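Local structure of quinoline 2-oxidoreductase small subunit (Pseudomonas putida, 1T3Q) at residues A[8-13]-A[25-30]; A[112-117]-A[135-140]; A[126-131]-A[152-157]. The protein carries two [2Fe-2S] clusters in the molybdenum hydroxylase quinoline 2-oxidoreductase, where it probably relays electrons from the molybdenum centre to FAD. All coordinates share one frame; numbering follows the deposited sequence.

Contact 1: A[8-13]-A[25-30]; sequences QLMRIS and VEPRMH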
ATOM      1  N   GLN A   8     -22.931  17.596  14.718  1.00 61.26           N
ATOM      2  CA  GLN A   8     -23.321  16.599  15.682  1.00 58.40           C
ATOM      3  C   GLN A   8     -22.023  16.150  16.360  1.00 54.54           C
ATOM      4  O   GLN A   8     -22.042  15.310  17.264  1.00 52.85           O
ATOM      5  CB  GLN A   8     -24.018  15.429  14.983  1.00 61.69           C
ATOM      6  CG  GLN A   8     -25.145  15.914  14.089  1.00 65.35           C
ATOM      7  CD  GLN A   8     -25.734  14.819  13.246  1.00 67.60           C
ATOM      8  OE1 GLN A   8     -26.713  14.181  13.630  1.00 68.70           O
ATOM      9  NE2 GLN A   8     -25.139  14.592  12.080  1.00 68.60           N
ATOM     10  N   LEU A   9     -20.905  16.748  15.928  1.00 49.43           N
ATOM     11  CA  LEU A   9     -19.556  16.465  16.455  1.00 43.69           C
ATOM     12  C   LEU A   9     -19.182  17.359  17.629  1.00 39.72           C
ATOM     13  O   LEU A   9     -19.399  18.571  17.601  1.00 39.39           O
ATOM     14  CB  LEU A   9     -18.484  16.661  15.367  1.00 43.17           C
ATOM     15  CG  LEU A   9     -17.842  15.455  14.656  1.00 43.82           C
ATOM     16  CD1 LEU A   9     -18.893  14.405  14.368  1.00 43.34           C
ATOM     17  CD2 LEU A   9     -17.166  15.909  13.361  1.00 43.30           C
ATOM     18  N   MET A  10     -18.584  16.754  18.645  1.00 33.72           N
ATOM     19  CA  MET A  10     -18.166  17.476  19.837  1.00 30.50           C
ATOM     20  C   MET A  10     -16.645  17.571  19.938  1.00 28.78           C
ATOM     21  O   MET A  10     -15.928  16.602  19.674  1.00 26.37           O
ATOM     22  CB  MET A  10     -18.734  16.788  21.082  1.00 31.79           C
ATOM     23  CG  MET A  10     -20.251  16.886  21.197  1.00 31.86           C
ATOM     24  SD  MET A  10     -20.882  16.108  22.691  1.00 35.84           S
ATOM     25  CE  MET A  10     -20.250  17.230  23.949  1.00 36.50           C
ATOM     26  N   ARG A  11     -16.163  18.749  20.322  1.00 26.67           N
ATOM     27  CA  ARG A  11     -14.737  19.008  20.461  1.00 27.07           C
ATOM     28  C   ARG A  11     -14.251  18.448  21.789  1.00 26.50           C
ATOM     29  O   ARG A  11     -14.617  18.946  22.852  1.00 27.29           O
ATOM     30  CB  ARG A  11     -14.479  20.515  20.399  1.00 28.38           C
ATOM     31  CG  ARG A  11     -13.019  20.918  20.535  1.00 31.39           C
ATOM     32  CD  ARG A  11     -12.848  22.407  20.266  1.00 33.23           C
ATOM     33  NE  ARG A  11     -11.454  22.834  20.323  1.00 35.21           N
ATOM     34  CZ  ARG A  11     -10.728  22.880  21.437  1.00 37.13           C
ATOM     35  NH1 ARG A  11     -11.264  22.524  22.597  1.00 37.83           N
ATOM     36  NH2 ARG A  11      -9.465  23.290  21.391  1.00 36.79           N
ATOM     37  N   ILE A  12     -13.428  17.408  21.726  1.00 24.71           N
ATOM     38  CA  ILE A  12     -12.916  16.787  22.935  1.00 23.81           C
ATOM     39  C   ILE A  12     -11.448  17.104  23.163  1.00 24.09           C
ATOM     40  O   ILE A  12     -10.620  16.966  22.265  1.00 21.56           O
ATOM     41  CB  ILE A  12     -13.102  15.253  22.898  1.00 23.36           C
ATOM     42  CG1 ILE A  12     -14.583  14.919  22.676  1.00 21.15           C
ATOM     43  CG2 ILE A  12     -12.603  14.633  24.203  1.00 20.15           C
ATOM     44  CD1 ILE A  12     -15.524  15.547  23.695  1.00 22.94           C
ATOM     45  N   SER A  13     -11.141  17.529  24.381  1.00 24.57           N
ATOM     46  CA  SER A  13      -9.783  17.879  24.758  1.00 25.44           C
ATOM     47  C   SER A  13      -9.249  16.880  25.779  1.00 24.11           C
ATOM     48  O   SER A  13      -9.777  16.763  26.887  1.00 24.98           O
ATOM     49  CB  SER A  13      -9.765  19.296  25.340  1.00 26.93           C
ATOM     50  OG  SER A  13      -8.461  19.669  25.738  1.00 33.98           O
ATOM     51  N   VAL A  25     -15.643  14.147  17.750  1.00 25.34           N
ATOM     52  CA  VAL A  25     -16.358  12.884  17.700  1.00 25.37           C
ATOM     53  C   VAL A  25     -17.836  13.043  18.003  1.00 25.17           C
ATOM     54  O   VAL A  25     -18.265  14.048  18.579  1.00 24.98           O
ATOM     55  CB  VAL A  25     -15.781  11.881  18.732  1.00 25.36           C
ATOM     56  CG1 VAL A  25     -14.363  11.500  18.355  1.00 26.85           C
ATOM     57  CG2 VAL A  25     -15.812  12.499  20.128  1.00 25.63           C
ATOM     58  N   GLU A  26     -18.615  12.044  17.603  1.00 24.04           N
ATOM     59  CA  GLU A  26     -20.043  12.032  17.888  1.00 25.42           C
ATOM     60  C   GLU A  26     -20.176  11.276  19.202  1.00 23.63           C
ATOM     61  O   GLU A  26     -19.354  10.409  19.505  1.00 23.50           O
ATOM     62  CB  GLU A  26     -20.820  11.280  16.811  1.00 26.46           C
ATOM     63  CG  GLU A  26     -20.771  11.898  15.437  1.00 32.62           C
ATOM     64  CD  GLU A  26     -21.658  11.166  14.457  1.00 35.11           C
ATOM     65  OE1 GLU A  26     -21.413   9.971  14.203  1.00 37.66           O
ATOM     66  OE2 GLU A  26     -22.612  11.785  13.944  1.00 41.57           O
ATOM     67  N   PRO A  27     -21.208  11.590  19.998  1.00 22.66           N
ATOM     68  CA  PRO A  27     -21.407  10.904  21.279  1.00 22.12           C
ATOM     69  C   PRO A  27     -21.548   9.384  21.123  1.00 20.54           C
ATOM     70  O   PRO A  27     -21.146   8.629  22.004  1.00 21.11           O
ATOM     71  CB  PRO A  27     -22.686  11.547  21.817  1.00 21.74           C
ATOM     72  CG  PRO A  27     -22.617  12.944  21.261  1.00 22.17           C
ATOM     73  CD  PRO A  27     -22.165  12.701  19.839  1.00 22.20           C
ATOM     74  N   ARG A  28     -22.106   8.950  19.993  1.00 18.76           N
ATOM     75  CA  ARG A  28     -22.331   7.527  19.720  1.00 19.28           C
ATOM     76  C   ARG A  28     -21.079   6.682  19.501  1.00 17.95           C
ATOM     77  O   ARG A  28     -21.174   5.459  19.387  1.00 18.42           O
ATOM     78  CB  ARG A  28     -23.241   7.359  18.493  1.00 17.92           C
ATOM     79  CG  ARG A  28     -22.565   7.706  17.165  1.00 18.18           C
ATOM     80  CD  ARG A  28     -23.527   7.556  15.985  1.00 19.61           C
ATOM     81  NE  ARG A  28     -24.151   6.234  15.942  1.00 21.88           N
ATOM     82  CZ  ARG A  28     -25.067   5.865  15.047  1.00 20.57           C
ATOM     83  NH1 ARG A  28     -25.584   4.644  15.082  1.00 20.41           N
ATOM     84  NH2 ARG A  28     -25.466   6.717  14.113  1.00 19.62           N
ATOM     85  N   MET A  29     -19.916   7.317  19.425  1.00 16.94           N
ATOM     86  CA  MET A  29     -18.675   6.585  19.198  1.00 18.49           C
ATOM     87  C   MET A  29     -17.938   6.315  20.510  1.00 19.35           C
ATOM     88  O   MET A  29     -17.734   7.236  21.310  1.00 18.35           O
ATOM     89  CB  MET A  29     -17.766   7.387  18.249  1.00 18.58           C
ATOM     90  CG  MET A  29     -16.423   6.726  17.949  1.00 17.67           C
ATOM     91  SD  MET A  29     -15.386   7.624  16.776  1.00 21.91           S
ATOM     92  CE  MET A  29     -15.954   6.941  15.229  1.00 21.77           C
ATOM     93  N   HIS A  30     -17.549   5.062  20.748  1.00 18.05           N
ATOM     94  CA  HIS A  30     -16.812   4.790  21.974  1.00 17.68           C
ATOM     95  C   HIS A  30     -15.349   5.197  21.812  1.00 16.76           C
ATOM     96  O   HIS A  30     -14.881   5.453  20.700  1.00 16.13           O
ATOM     97  CB  HIS A  30     -16.956   3.326  22.440  1.00 16.49           C
ATOM     98  CG  HIS A  30     -16.695   2.287  21.387  1.00 18.91           C
ATOM     99  ND1 HIS A  30     -15.512   2.212  20.683  1.00 17.43           N
ATOM    100  CD2 HIS A  30     -17.431   1.218  20.999  1.00 19.64           C
ATOM    101  CE1 HIS A  30     -15.528   1.137  19.912  1.00 18.25           C
ATOM    102  NE2 HIS A  30     -16.682   0.516  20.086  1.00 16.36           N
TER
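Met10 and Val25 form an antiparallel hydrogen-bonded pair, with CA atoms 5.4 Å apart, where strand 10-16 begins and strand 19-25 ends, the beta-hairpin that opens the ferredoxin-like (beta-grasp) [2Fe-2S] domain. Both backbone bonds are made: Met10 N reaches Val25 O at 2.7 Å and is nearly straight (174° at the hydrogen), while Val25 N meets Met10 O at 3.1 Å. Leu9 CA adds a CA-H...O contact to the same Val25 carbonyl. The side chains of Met10 and Val25 share one face of the sheet. Met10 bends at its last torsion (chi3 69°), and its sulfur SD lies against Pro27 CG at 3.9 Å, the two side chains crossing at about a right angle. Deeper on that face, Ile12 CG1 touches Val25 CG2 at 3.7 Å, and Val25 continues onto Ala34 and Val38 of helix 31-39. At the outer end, the exposed Leu9 brings CD1 to 3.3 Å from Glu26 CG, a tight and perhaps strained approach of doubtful weight. After Val25 the chain leaves the strand through a type I turn, Glu26 to Met29, closed by Met29 N bonding to Glu26 O. Pro27 also packs on Phe6 of the medium subunit. The chemistry is thus backbone pairing backed by apolar contacts: the two bonds fix the strand register, and no salt bridge or side-chain hydrogen bond joins the two segments.

Contact 2: A[112-117]-A[135-140]; sequences AGMLAT and EVMSGN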
ATOM      1  N   ALA A 112      -1.787  -5.375  23.558  1.00 14.96           N
ATOM      2  CA  ALA A 112      -1.967  -4.003  24.040  1.00 15.03           C
ATOM      3  C   ALA A 112      -2.723  -4.000  25.379  1.00 15.92           C
ATOM      4  O   ALA A 112      -2.312  -3.337  26.341  1.00 15.95           O
ATOM      5  CB  ALA A 112      -2.711  -3.174  22.999  1.00 14.90           C
ATOM      6  N   GLY A 113      -3.818  -4.751  25.446  1.00 14.13           N
ATOM      7  CA  GLY A 113      -4.598  -4.828  26.672  1.00 14.50           C
ATOM      8  C   GLY A 113      -3.838  -5.479  27.817  1.00 15.61           C
ATOM      9  O   GLY A 113      -3.951  -5.048  28.970  1.00 16.35           O
ATOM     10  N   MET A 114      -3.070  -6.523  27.506  1.00 15.11           N
ATOM     11  CA  MET A 114      -2.272  -7.218  28.510  1.00 13.70           C
ATOM     12  C   MET A 114      -1.295  -6.244  29.163  1.00 15.36           C
ATOM     13  O   MET A 114      -1.177  -6.198  30.384  1.00 16.10           O
ATOM     14  CB  MET A 114      -1.470  -8.357  27.869  1.00 15.13           C
ATOM     15  CG  MET A 114      -2.288  -9.570  27.465  1.00 13.10           C
ATOM     16  SD  MET A 114      -2.977 -10.406  28.888  1.00 17.81           S
ATOM     17  CE  MET A 114      -4.154 -11.535  28.051  1.00 17.01           C
ATOM     18  N   LEU A 115      -0.600  -5.471  28.336  1.00 14.10           N
ATOM     19  CA  LEU A 115       0.381  -4.503  28.821  1.00 16.51           C
ATOM     20  C   LEU A 115      -0.224  -3.439  29.735  1.00 17.65           C
ATOM     21  O   LEU A 115       0.381  -3.061  30.748  1.00 16.01           O
ATOM     22  CB  LEU A 115       1.090  -3.838  27.635  1.00 15.14           C
ATOM     23  CG  LEU A 115       2.006  -4.755  26.811  1.00 15.97           C
ATOM     24  CD1 LEU A 115       2.412  -4.067  25.518  1.00 15.21           C
ATOM     25  CD2 LEU A 115       3.235  -5.126  27.630  1.00 15.49           C
ATOM     26  N   ALA A 116      -1.417  -2.962  29.382  1.00 15.88           N
ATOM     27  CA  ALA A 116      -2.096  -1.946  30.181  1.00 16.52           C
ATOM     28  C   ALA A 116      -2.360  -2.486  31.587  1.00 17.44           C
ATOM     29  O   ALA A 116      -2.009  -1.853  32.589  1.00 15.99           O
ATOM     30  CB  ALA A 116      -3.420  -1.540  29.506  1.00 13.87           C
ATOM     31  N   THR A 117      -2.962  -3.665  31.668  1.00 17.59           N
ATOM     32  CA  THR A 117      -3.257  -4.253  32.966  1.00 16.90           C
ATOM     33  C   THR A 117      -1.965  -4.559  33.725  1.00 18.09           C
ATOM     34  O   THR A 117      -1.869  -4.296  34.925  1.00 17.04           O
ATOM     35  CB  THR A 117      -4.092  -5.544  32.825  1.00 17.04           C
ATOM     36  OG1 THR A 117      -5.327  -5.241  32.162  1.00 15.58           O
ATOM     37  CG2 THR A 117      -4.409  -6.128  34.199  1.00 16.67           C
ATOM     38  N   GLU A 135      -4.564 -13.469  39.074  1.00 22.00           N
ATOM     39  CA  GLU A 135      -5.804 -12.903  39.588  1.00 23.78           C
ATOM     40  C   GLU A 135      -6.164 -11.590  38.913  1.00 21.94           C
ATOM     41  O   GLU A 135      -7.288 -11.409  38.442  1.00 23.54           O
ATOM     42  CB  GLU A 135      -5.691 -12.678  41.099  1.00 27.45           C
ATOM     43  CG  GLU A 135      -5.570 -13.963  41.890  1.00 34.92           C
ATOM     44  CD  GLU A 135      -5.171 -13.738  43.337  1.00 39.50           C
ATOM     45  OE1 GLU A 135      -5.077 -14.739  44.082  1.00 42.54           O
ATOM     46  OE2 GLU A 135      -4.946 -12.570  43.729  1.00 41.57           O
ATOM     47  N   VAL A 136      -5.214 -10.666  38.864  1.00 20.49           N
ATOM     48  CA  VAL A 136      -5.475  -9.374  38.250  1.00 20.88           C
ATOM     49  C   VAL A 136      -5.582  -9.451  36.728  1.00 21.62           C
ATOM     50  O   VAL A 136      -6.333  -8.693  36.117  1.00 19.86           O
ATOM     51  CB  VAL A 136      -4.390  -8.353  38.637  1.00 21.90           C
ATOM     52  CG1 VAL A 136      -4.752  -6.973  38.095  1.00 20.96           C
ATOM     53  CG2 VAL A 136      -4.262  -8.299  40.157  1.00 24.08           C
ATOM     54  N   MET A 137      -4.847 -10.379  36.115  1.00 20.93           N
ATOM     55  CA  MET A 137      -4.878 -10.520  34.659  1.00 20.37           C
ATOM     56  C   MET A 137      -6.070 -11.355  34.181  1.00 19.15           C
ATOM     57  O   MET A 137      -6.267 -11.517  32.977  1.00 21.17           O
ATOM     58  CB  MET A 137      -3.581 -11.172  34.159  1.00 20.69           C
ATOM     59  CG  MET A 137      -2.282 -10.408  34.463  1.00 22.18           C
ATOM     60  SD  MET A 137      -2.185  -8.755  33.740  1.00 23.40           S
ATOM     61  CE  MET A 137      -2.243  -9.138  31.959  1.00 21.19           C
ATOM     62  N   SER A 138      -6.874 -11.863  35.112  1.00 18.92           N
ATOM     63  CA  SER A 138      -8.017 -12.707  34.755  1.00 20.45           C
ATOM     64  C   SER A 138      -9.076 -12.013  33.903  1.00 20.94           C
ATOM     65  O   SER A 138      -9.993 -12.663  33.396  1.00 23.57           O
ATOM     66  CB  SER A 138      -8.675 -13.294  36.015  1.00 21.07           C
ATOM     67  OG  SER A 138      -9.329 -12.305  36.786  1.00 23.52           O
ATOM     68  N   GLY A 139      -8.950 -10.699  33.750  1.00 20.06           N
ATOM     69  CA  GLY A 139      -9.894  -9.945  32.947  1.00 18.71           C
ATOM     70  C   GLY A 139      -9.384  -9.673  31.541  1.00 18.44           C
ATOM     71  O   GLY A 139     -10.004  -8.927  30.781  1.00 19.45           O
ATOM     72  N   ASN A 140      -8.242 -10.263  31.194  1.00 17.15           N
ATOM     73  CA  ASN A 140      -7.667 -10.094  29.862  1.00 16.54           C
ATOM     74  C   ASN A 140      -7.591 -11.462  29.191  1.00 17.70           C
ATOM     75  O   ASN A 140      -6.875 -12.353  29.652  1.00 18.37           O
ATOM     76  CB  ASN A 140      -6.268  -9.477  29.940  1.00 15.03           C
ATOM     77  CG  ASN A 140      -6.299  -7.996  30.283  1.00 18.15           C
ATOM     78  OD1 ASN A 140      -6.395  -7.616  31.451  1.00 17.71           O
ATOM     79  ND2 ASN A 140      -6.227  -7.155  29.260  1.00 16.49           N
TER
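This is a buried helix-to-loop contact in the all-helical C-terminal part of the subunit, between helix 111-124 and the chain that leaves helix 130-136 on its way to the cluster ligand Cys142. The backbones approach most closely at Met114 and Asn140, whose CA atoms are 6.3 Å apart, and five of the six touching residues are buried. The polar centre is the carboxamide of Asn140. Its OD1 accepts a hydrogen bond of 2.7 Å from Thr117 OG1, which comes in at 119° to the C=O and is tilted 25° from the carbonyl plane. The amide nitrogen ND2 lies 3.1 Å from Gly113 O, one helical turn before Thr117. Thr117 divides its branches: with OG1 anti to the carbonyl carbon (chi1 -60°), the hydroxyl faces the amide while CG2 packs 3.5 Å from Met137 SD. Met137 is folded at both chi2 and chi3, which brings CE to 3.4 Å from Met114 SD. Met114 in turn runs past Asn140 in the opposite direction, its CE 3.5 Å from Asn140 CB. An alanine in place of Asn140 would remove the whole carboxamide, so the buried Thr117 hydroxyl would probably lose its acceptor and a gap would be likely to open beside Gly113. Met114 also touches Cys142, and Thr57 of strand 57-60 lies against Thr117 and Asn140. Helices packed around a [2Fe-2S] cluster characterise the second iron-sulfur domain of molybdenum hydroxylases, and here the side chain of Met114 lies about 6 Å from the cluster that Cys107, Cys110, Cys142 and Cys144 surround.

Contact 3: A[126-131]-A[152-157]; sequences PAPSRD and DAITDP
Pro128 CG and Ile154 CG2 meet at 4.5 Å on the inner side of a contact within the helical [2Fe-2S] domain, where the loop entering helix 130-136 passes the end of helix 148-154. The packed part is apolar: both residues also lie on Leu122 of helix 111-124 and on Val133, and Thr155 CG2 comes 3.5 Å from Pro128 O. The looser side is polar and water-bridged. One water donates to both Pro126 O and Ile154 O, joining two carbonyls that could not bond directly. A second accepts from Arg130 NH1 and donates to Thr155 OG1, which itself bonds back to Ile151 O. At the partly exposed end, Arg130 bends at chi3 (68°) to carry its guanidinium to Asp152, the two planes standing 48° apart. Arg130 NH2 also forms a salt bridge with Asp721 of the large subunit, so the arginine ties this surface to the assembly. Within the salt bridge to Asp152 a single oxygen takes both bonds: Asp152 OD2 is 2.7 Å from Arg130 NH1, near the guanidinium plane, and 3.0 Å from Arg130 NH2, the latter bond being weak.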
ATOM      1  N   PRO A 126       5.759  -3.953  42.460  1.00 25.33           N
ATOM      2  CA  PRO A 126       6.855  -4.249  41.531  1.00 23.97           C
ATOM      3  C   PRO A 126       7.143  -5.736  41.346  1.00 23.04           C
ATOM      4  O   PRO A 126       7.601  -6.162  40.282  1.00 20.84           O
ATOM      5  CB  PRO A 126       8.047  -3.527  42.160  1.00 25.78           C
ATOM      6  CG  PRO A 126       7.417  -2.456  42.992  1.00 26.59           C
ATOM      7  CD  PRO A 126       6.252  -3.154  43.595  1.00 26.34           C
ATOM      8  N   ALA A 127       6.888  -6.516  42.392  1.00 22.44           N
ATOM      9  CA  ALA A 127       7.139  -7.952  42.360  1.00 22.74           C
ATOM     10  C   ALA A 127       5.926  -8.741  42.838  1.00 23.33           C
ATOM     11  O   ALA A 127       5.949  -9.353  43.912  1.00 23.49           O
ATOM     12  CB  ALA A 127       8.354  -8.284  43.224  1.00 25.62           C
ATOM     13  N   PRO A 128       4.841  -8.732  42.053  1.00 22.13           N
ATOM     14  CA  PRO A 128       3.646  -9.473  42.456  1.00 20.52           C
ATOM     15  C   PRO A 128       3.912 -10.969  42.357  1.00 19.54           C
ATOM     16  O   PRO A 128       4.786 -11.394  41.610  1.00 21.03           O
ATOM     17  CB  PRO A 128       2.598  -9.001  41.454  1.00 21.13           C
ATOM     18  CG  PRO A 128       3.412  -8.787  40.214  1.00 21.04           C
ATOM     19  CD  PRO A 128       4.642  -8.076  40.747  1.00 22.19           C
ATOM     20  N   SER A 129       3.174 -11.763  43.123  1.00 20.17           N
ATOM     21  CA  SER A 129       3.335 -13.211  43.081  1.00 20.27           C
ATOM     22  C   SER A 129       2.654 -13.705  41.807  1.00 21.10           C
ATOM     23  O   SER A 129       1.839 -12.994  41.222  1.00 18.43           O
ATOM     24  CB  SER A 129       2.666 -13.852  44.296  1.00 21.65           C
ATOM     25  OG  SER A 129       1.252 -13.743  44.210  1.00 23.28           O
ATOM     26  N   ARG A 130       2.981 -14.915  41.372  1.00 19.79           N
ATOM     27  CA  ARG A 130       2.351 -15.445  40.170  1.00 20.41           C
ATOM     28  C   ARG A 130       0.835 -15.489  40.368  1.00 19.70           C
ATOM     29  O   ARG A 130       0.078 -15.166  39.455  1.00 21.85           O
ATOM     30  CB  ARG A 130       2.889 -16.847  39.851  1.00 17.06           C
ATOM     31  CG  ARG A 130       4.351 -16.862  39.425  1.00 19.07           C
ATOM     32  CD  ARG A 130       4.816 -18.269  39.064  1.00 20.38           C
ATOM     33  NE  ARG A 130       4.180 -18.761  37.843  1.00 21.76           N
ATOM     34  CZ  ARG A 130       4.591 -18.469  36.613  1.00 21.53           C
ATOM     35  NH1 ARG A 130       5.649 -17.689  36.433  1.00 21.30           N
ATOM     36  NH2 ARG A 130       3.939 -18.951  35.562  1.00 20.35           N
ATOM     37  N   ASP A 131       0.396 -15.881  41.563  1.00 20.99           N
ATOM     38  CA  ASP A 131      -1.034 -15.956  41.861  1.00 21.86           C
ATOM     39  C   ASP A 131      -1.704 -14.594  41.774  1.00 21.80           C
ATOM     40  O   ASP A 131      -2.822 -14.480  41.275  1.00 21.28           O
ATOM     41  CB  ASP A 131      -1.267 -16.547  43.254  1.00 23.76           C
ATOM     42  CG  ASP A 131      -1.246 -18.060  43.250  1.00 27.09           C
ATOM     43  OD1 ASP A 131      -1.198 -18.660  44.344  1.00 29.87           O
ATOM     44  OD2 ASP A 131      -1.291 -18.651  42.153  1.00 29.78           O
ATOM     45  N   ASP A 152       5.010 -15.321  33.358  1.00 18.69           N
ATOM     46  CA  ASP A 152       6.471 -15.355  33.433  1.00 20.05           C
ATOM     47  C   ASP A 152       7.052 -13.975  33.133  1.00 20.17           C
ATOM     48  O   ASP A 152       7.938 -13.495  33.839  1.00 20.12           O
ATOM     49  CB  ASP A 152       7.052 -16.333  32.405  1.00 19.46           C
ATOM     50  CG  ASP A 152       6.700 -17.781  32.688  1.00 19.82           C
ATOM     51  OD1 ASP A 152       6.927 -18.613  31.783  1.00 20.72           O
ATOM     52  OD2 ASP A 152       6.216 -18.096  33.796  1.00 20.22           O
ATOM     53  N   ALA A 153       6.559 -13.350  32.067  1.00 19.15           N
ATOM     54  CA  ALA A 153       7.045 -12.043  31.648  1.00 20.06           C
ATOM     55  C   ALA A 153       6.841 -10.958  32.701  1.00 20.71           C
ATOM     56  O   ALA A 153       7.755 -10.180  32.977  1.00 21.01           O
ATOM     57  CB  ALA A 153       6.377 -11.625  30.333  1.00 18.67           C
ATOM     58  N   ILE A 154       5.649 -10.914  33.289  1.00 18.85           N
ATOM     59  CA  ILE A 154       5.327  -9.904  34.294  1.00 20.15           C
ATOM     60  C   ILE A 154       6.101 -10.054  35.607  1.00 19.90           C
ATOM     61  O   ILE A 154       6.382  -9.060  36.279  1.00 20.59           O
ATOM     62  CB  ILE A 154       3.811  -9.905  34.595  1.00 20.10           C
ATOM     63  CG1 ILE A 154       3.043  -9.551  33.319  1.00 17.69           C
ATOM     64  CG2 ILE A 154       3.488  -8.910  35.717  1.00 19.16           C
ATOM     65  CD1 ILE A 154       1.548  -9.775  33.409  1.00 16.37           C
ATOM     66  N   THR A 155       6.454 -11.286  35.962  1.00 18.46           N
ATOM     67  CA  THR A 155       7.184 -11.539  37.201  1.00 20.18           C
ATOM     68  C   THR A 155       8.691 -11.621  37.004  1.00 19.00           C
ATOM     69  O   THR A 155       9.424 -11.948  37.937  1.00 20.25           O
ATOM     70  CB  THR A 155       6.711 -12.848  37.877  1.00 20.70           C
ATOM     71  OG1 THR A 155       6.807 -13.937  36.949  1.00 20.84           O
ATOM     72  CG2 THR A 155       5.275 -12.712  38.353  1.00 20.75           C
ATOM     73  N   ASP A 156       9.148 -11.326  35.792  1.00 18.46           N
ATOM     74  CA  ASP A 156      10.574 -11.357  35.475  1.00 20.22           C
ATOM     75  C   ASP A 156      11.295 -10.358  36.380  1.00 19.64           C
ATOM     76  O   ASP A 156      10.842  -9.226  36.547  1.00 17.37           O
ATOM     77  CB  ASP A 156      10.791 -10.975  34.009  1.00 20.69           C
ATOM     78  CG  ASP A 156      12.240 -11.081  33.585  1.00 24.37           C
ATOM     79  OD1 ASP A 156      12.634 -12.148  33.074  1.00 23.66           O
ATOM     80  OD2 ASP A 156      12.992 -10.096  33.770  1.00 24.06           O
ATOM     81  N   PRO A 157      12.438 -10.756  36.961  1.00 22.14           N
ATOM     82  CA  PRO A 157      13.187  -9.859  37.850  1.00 21.91           C
ATOM     83  C   PRO A 157      13.632  -8.528  37.234  1.00 21.77           C
ATOM     84  O   PRO A 157      13.742  -7.529  37.939  1.00 22.86           O
ATOM     85  CB  PRO A 157      14.357 -10.730  38.316  1.00 23.78           C
ATOM     86  CG  PRO A 157      14.560 -11.680  37.164  1.00 24.94           C
ATOM     87  CD  PRO A 157      13.144 -12.041  36.786  1.00 21.92           C
TER
HETATM   88  O   HOH W   1       7.787  -8.291  38.567  1.00 21.36           O
HETATM   89  O   HOH W   2       7.461 -16.197  38.190  1.00 19.37           O

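Contacts 2 and 3 belong to one helical unit and touch directly, Met137 SD of contact 2 lying 3.9 Å from Ile154 CD1 of contact 3. Both use helix 130-136, their segments alternate along the chain, and their centres are 13 Å apart. Contact 1 closes before either begins and lies across the chain's centre, 27 Å from contact 2 and 39 Å from contact 3 between centres. Distances to cofactors differ accordingly: the side chain of Met114 is about 6 Å from a [2Fe-2S] cluster and that of Ile154 about 12 Å, whereas contact 1 is remote from the clusters, the side chain of Pro27 being about 14 Å from FAD.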